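Local coordinates for protein amidohydrolase (PDB 3OOQ) that is assigned to the metal-dependent amidohydrolase family, whose members hydrolyse amide and related bonds, and may act as an allantoinase, at residues P57-A62 against D331-L336; K266-V271 against A341-L346. One frame throughout, in Å; residues are numbered along the deposited sequence.

Contact 1: residues P57-A62 against D331-L336; sequences PGFVDA and DLLKIL
The F59 ring lies against the L336 side chain where strand 54-64, the first strand of the amidohydrolase TIM barrel, meets the chain leaving helix 329-334. The two side chains cross obliquely. L336 CB comes to 3.7 Å from F59 CD1, at the rim of the ring, while L336 CD1 reaches over one face, 4.2 Å above the plane and shifted toward the edge. F59 chi1 of -60° places CG beside the backbone N and anti to the carbonyl carbon, which swings the ring across to the leucine. L333, one helical turn back, touches the far part of the ring obliquely, its CD2 lying 4.4 Å from F59 CE1. T316 and A319 of helix 315-321 also meet F59 and L336 respectively, so helix 315-321 also borders the ring and the leucine. V60 belongs to the barrel interior, where it rests on P340 of helix 338-343. The backbone joins what the side chains bring together. F59 and D61 bond to strand 112-117 along one edge of their strand, whereas V60 N turns to the other edge and donates to the carbonyl of L336, a loop residue just past the helix. This buried bond is short and straight: V60 N lies 2.8 Å from L336 O, with 163° at the hydrogen and 167° at the oxygen. A CA-H...O contact brings a second group to the same acceptor, F59 CA at 3.5 Å from L336 O.

Contact 2: residues K266-V271 against A341-L346; sequences KIPVVV and AKILGL
The carbonyl oxygen of A341 takes two backbone N-H groups at the end of helix 338-343, just where I343 leans on P268 and V270. L346 N binds A341 O at 2.8 Å, and L344 N adds a weak bond to A341 O at 3.2 Å. G345 N closes on K342 O at 2.9 Å, completing a Schellman motif in which G345 adopts a positive phi of 73°. With its last turn secured in this way, the helix presents I343 to the segment that enters strand 269-271. No hydrogen bond crosses between the two segments; the contact is chiefly apolar and rests on this one isoleucine, whose two branches divide the work. At a chi1 of -67°, CG1 stands beside the backbone N, and the longer branch meets the CB corner of the proline ring: I343 CG1 is 3.9 Å from P268 CB, and I343 CD1 reaches the same P268 CB at 4.0 Å. The shorter branch, anti to the backbone N, turns to the next inward-pointing residue, with I343 CG2 at 4.3 Å from V270 CG2. V269 starts its side chain away from the helix and touches V299, so P268 and V270 form the pair that receives the isoleucine. V248 of the adjacent strand 247-249 touches all three residues and widens this apolar seat, while L344 turns to R224 and V131 on other strands. P268 precedes the strand and V270 faces the barrel interior, which places I343 at the N-terminal mouth of the strands. A short helix packed across that mouth, away from the C-terminal strand ends that carry the active site in this superfamily, is consistent with the floor of an amidohydrolase TIM barrel.

In the fold
From the N terminus the chain first lays down 57-62 in strand 54-64, then, after most of the barrel, 266-271. Segment 331-336 returns to the first strand and closes contact 1 over 268 intervening residues; 341-346, only a few residues later, closes contact 2 over 69. The two loops therefore cross. Helices 329-334 and 338-343 supply the second halves, tying the first barrel strand and strand 269-271 to two consecutive helices late in the chain. The contacts, with centres about 11 Å apart, meet inside the barrel: V60 CG1 lies 3.9 Å from L344 CD1, and A62 CB lies 3.9 Å from V270 CG2.

Contact 1: residues P57-A62 against D331-L336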
loop_
_atom_site.group_PDB
_atom_site.type_symbol
_atom_site.label_atom_id
_atom_site.label_comp_id
_atom_site.label_asym_id
_atom_site.label_seq_id
_atom_site.Cartn_x
_atom_site.Cartn_y
_atom_site.Cartn_z
ATOM N N PRO F 57 35.482 42.774 5.973
ATOM C CA PRO F 57 35.520 41.539 6.735
ATOM C C PRO F 57 34.796 40.452 5.929
ATOM O O PRO F 57 34.004 40.775 5.031
ATOM C CB PRO F 57 34.702 41.869 7.990
ATOM C CG PRO F 57 33.787 42.927 7.590
ATOM C CD PRO F 57 34.422 43.683 6.447
ATOM N N GLY F 58 35.076 39.182 6.219
ATOM C CA GLY F 58 34.284 38.097 5.622
ATOM C C GLY F 58 32.841 38.211 6.096
ATOM O O GLY F 58 32.591 38.564 7.259
ATOM N N PHE F 59 31.888 37.910 5.211
ATOM C CA PHE F 59 30.470 37.877 5.602
ATOM C C PHE F 59 30.146 36.644 6.413
ATOM O O PHE F 59 30.814 35.613 6.302
ATOM C CB PHE F 59 29.536 37.986 4.398
ATOM C CG PHE F 59 29.718 39.251 3.607
ATOM C CD1 PHE F 59 29.665 40.489 4.235
ATOM C CD2 PHE F 59 29.921 39.204 2.223
ATOM C CE1 PHE F 59 29.827 41.669 3.510
ATOM C CE2 PHE F 59 30.088 40.382 1.489
ATOM C CZ PHE F 59 30.032 41.614 2.130
ATOM N N VAL F 60 29.119 36.779 7.246
ATOM C CA VAL F 60 28.790 35.785 8.241
ATOM C C VAL F 60 27.311 35.480 8.087
ATOM O O VAL F 60 26.469 36.349 8.296
ATOM C CB VAL F 60 29.092 36.307 9.676
ATOM C CG1 VAL F 60 28.787 35.256 10.720
ATOM C CG2 VAL F 60 30.556 36.802 9.800
ATOM N N ASP F 61 26.994 34.257 7.688
ATOM C CA ASP F 61 25.596 33.877 7.570
ATOM C C ASP F 61 25.154 33.126 8.806
ATOM O O ASP F 61 25.630 32.017 9.076
ATOM C CB ASP F 61 25.341 33.024 6.329
ATOM C CG ASP F 61 23.878 32.996 5.947
ATOM O OD1 ASP F 61 23.031 32.741 6.823
ATOM O OD2 ASP F 61 23.563 33.243 4.769
ATOM N N ALA F 62 24.241 33.731 9.554
ATOM C CA ALA F 62 23.822 33.157 10.825
ATOM C C ALA F 62 22.929 31.890 10.735
ATOM O O ALA F 62 22.634 31.289 11.749
ATOM C CB ALA F 62 23.157 34.217 11.671
ATOM N N ASP F 331 23.662 49.731 7.212
ATOM C CA ASP F 331 22.882 48.724 7.949
ATOM C C ASP F 331 22.964 47.327 7.309
ATOM O O ASP F 331 23.149 46.297 7.998
ATOM C CB ASP F 331 21.409 49.157 8.016
ATOM C CG ASP F 331 21.178 50.339 8.950
ATOM O OD1 ASP F 331 21.906 50.470 9.955
ATOM O OD2 ASP F 331 20.247 51.132 8.684
ATOM N N LEU F 332 22.803 47.302 5.989
ATOM C CA LEU F 332 22.852 46.058 5.237
ATOM C C LEU F 332 24.215 45.386 5.352
ATOM O O LEU F 332 24.308 44.154 5.349
ATOM C CB LEU F 332 22.503 46.312 3.778
ATOM C CG LEU F 332 21.057 46.725 3.537
ATOM C CD1 LEU F 332 20.917 47.361 2.157
ATOM C CD2 LEU F 332 20.110 45.500 3.675
ATOM N N LEU F 333 25.274 46.187 5.459
ATOM C CA LEU F 333 26.594 45.614 5.707
ATOM C C LEU F 333 26.689 44.995 7.099
ATOM O O LEU F 333 27.191 43.874 7.244
ATOM C CB LEU F 333 27.700 46.656 5.476
ATOM C CG LEU F 333 27.887 47.023 4.014
ATOM C CD1 LEU F 333 28.796 48.294 3.869
ATOM C CD2 LEU F 333 28.488 45.829 3.300
ATOM N N LYS F 334 26.174 45.707 8.105
ATOM C CA LYS F 334 26.181 45.224 9.500
ATOM C C LYS F 334 25.393 43.910 9.664
ATOM O O LYS F 334 25.819 43.009 10.389
ATOM C CB LYS F 334 25.599 46.266 10.469
ATOM C CG LYS F 334 26.384 47.549 10.606
ATOM C CD LYS F 334 25.797 48.458 11.688
ATOM C CE LYS F 334 26.604 49.776 11.781
ATOM N NZ LYS F 334 26.349 50.537 13.045
ATOM N N ILE F 335 24.246 43.805 9.001
ATOM C CA ILE F 335 23.432 42.581 9.131
ATOM C C ILE F 335 24.048 41.377 8.404
ATOM O O ILE F 335 23.548 40.239 8.509
ATOM C CB ILE F 335 21.956 42.796 8.730
ATOM C CG1 ILE F 335 21.801 43.012 7.225
ATOM C CG2 ILE F 335 21.354 43.930 9.527
ATOM C CD1 ILE F 335 20.320 43.110 6.767
ATOM N N LEU F 336 25.124 41.637 7.667
ATOM C CA LEU F 336 25.903 40.592 7.026
ATOM C C LEU F 336 27.180 40.237 7.779
ATOM O O LEU F 336 27.849 39.238 7.441
ATOM C CB LEU F 336 26.249 40.985 5.597
ATOM C CG LEU F 336 25.094 41.059 4.594
ATOM C CD1 LEU F 336 25.617 41.621 3.258
ATOM C CD2 LEU F 336 24.414 39.685 4.406
#

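Contact 2: residues K266-V271 against A341-L346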
loop_
_atom_site.group_PDB
_atom_site.type_symbol
_atom_site.label_atom_id
_atom_site.label_comp_id
_atom_site.label_asym_id
_atom_site.label_seq_id
_atom_site.Cartn_x
_atom_site.Cartn_y
_atom_site.Cartn_z
ATOM N N LYS F 266 14.156 42.122 23.608
ATOM C CA LYS F 266 15.536 41.889 23.149
ATOM C C LYS F 266 15.713 40.542 22.424
ATOM O O LYS F 266 16.726 39.857 22.601
ATOM C CB LYS F 266 16.515 41.944 24.331
ATOM C CG LYS F 266 17.037 43.316 24.715
ATOM C CD LYS F 266 15.948 44.169 25.302
ATOM C CE LYS F 266 16.503 45.221 26.283
ATOM N NZ LYS F 266 17.772 45.819 25.789
ATOM N N ILE F 267 14.730 40.163 21.616
ATOM C CA ILE F 267 14.807 38.900 20.874
ATOM C C ILE F 267 15.342 39.154 19.468
ATOM O O ILE F 267 14.782 39.947 18.706
ATOM C CB ILE F 267 13.445 38.171 20.836
ATOM C CG1 ILE F 267 12.996 37.854 22.266
ATOM C CG2 ILE F 267 13.543 36.870 19.981
ATOM C CD1 ILE F 267 11.506 37.528 22.410
ATOM N N PRO F 268 16.453 38.495 19.123
ATOM C CA PRO F 268 16.977 38.792 17.808
ATOM C C PRO F 268 16.271 37.950 16.756
ATOM O O PRO F 268 15.661 36.911 17.088
ATOM C CB PRO F 268 18.447 38.382 17.921
ATOM C CG PRO F 268 18.438 37.276 18.934
ATOM C CD PRO F 268 17.359 37.637 19.917
ATOM N N VAL F 269 16.372 38.403 15.509
ATOM C CA VAL F 269 15.740 37.756 14.380
ATOM C C VAL F 269 16.728 37.648 13.225
ATOM O O VAL F 269 17.275 38.658 12.775
ATOM C CB VAL F 269 14.509 38.519 13.883
ATOM C CG1 VAL F 269 13.808 37.721 12.781
ATOM C CG2 VAL F 269 13.555 38.811 15.028
ATOM N N VAL F 270 16.968 36.417 12.774
ATOM C CA VAL F 270 17.709 36.177 11.540
ATOM C C VAL F 270 16.700 36.173 10.397
ATOM O O VAL F 270 16.038 35.160 10.148
ATOM C CB VAL F 270 18.515 34.841 11.572
ATOM C CG1 VAL F 270 19.376 34.726 10.339
ATOM C CG2 VAL F 270 19.421 34.784 12.814
ATOM N N VAL F 271 16.574 37.314 9.725
ATOM C CA VAL F 271 15.605 37.478 8.633
ATOM C C VAL F 271 16.138 36.834 7.350
ATOM O O VAL F 271 17.340 36.580 7.221
ATOM C CB VAL F 271 15.194 38.963 8.381
ATOM C CG1 VAL F 271 14.688 39.616 9.652
ATOM C CG2 VAL F 271 16.365 39.779 7.835
ATOM N N ALA F 341 27.469 37.957 13.706
ATOM C CA ALA F 341 28.507 37.640 14.706
ATOM C C ALA F 341 27.969 37.721 16.148
ATOM O O ALA F 341 28.214 36.839 16.984
ATOM C CB ALA F 341 29.716 38.559 14.539
ATOM N N LYS F 342 27.242 38.790 16.423
ATOM C CA LYS F 342 26.755 39.080 17.768
ATOM C C LYS F 342 25.664 38.056 18.152
ATOM O O LYS F 342 25.691 37.497 19.246
ATOM C CB LYS F 342 26.273 40.545 17.834
ATOM C CG LYS F 342 25.457 40.960 19.054
ATOM C CD LYS F 342 26.335 41.550 20.137
ATOM C CE LYS F 342 25.547 41.944 21.389
ATOM N NZ LYS F 342 25.118 43.370 21.295
ATOM N N ILE F 343 24.739 37.782 17.232
ATOM C CA ILE F 343 23.697 36.759 17.439
ATOM C C ILE F 343 24.305 35.385 17.730
ATOM O O ILE F 343 23.765 34.609 18.535
ATOM C CB ILE F 343 22.702 36.725 16.248
ATOM C CG1 ILE F 343 21.894 38.034 16.223
ATOM C CG2 ILE F 343 21.775 35.494 16.343
ATOM C CD1 ILE F 343 21.148 38.328 14.929
ATOM N N LEU F 344 25.466 35.119 17.136
ATOM C CA LEU F 344 26.182 33.868 17.353
ATOM C C LEU F 344 27.076 33.833 18.599
ATOM O O LEU F 344 27.675 32.799 18.895
ATOM C CB LEU F 344 26.997 33.512 16.094
ATOM C CG LEU F 344 26.206 33.301 14.791
ATOM C CD1 LEU F 344 27.117 33.149 13.539
ATOM C CD2 LEU F 344 25.283 32.108 14.921
ATOM N N GLY F 345 27.162 34.950 19.327
ATOM C CA GLY F 345 28.046 35.059 20.496
ATOM C C GLY F 345 29.526 35.149 20.140
ATOM O O GLY F 345 30.382 34.783 20.935
ATOM N N LEU F 346 29.832 35.689 18.961
ATOM C CA LEU F 346 31.177 35.644 18.401
ATOM C C LEU F 346 31.692 36.994 17.861
ATOM O O LEU F 346 32.665 37.030 17.091
ATOM C CB LEU F 346 31.224 34.579 17.276
ATOM C CG LEU F 346 31.102 33.116 17.722
ATOM C CD1 LEU F 346 30.855 32.203 16.519
ATOM C CD2 LEU F 346 32.328 32.659 18.528
#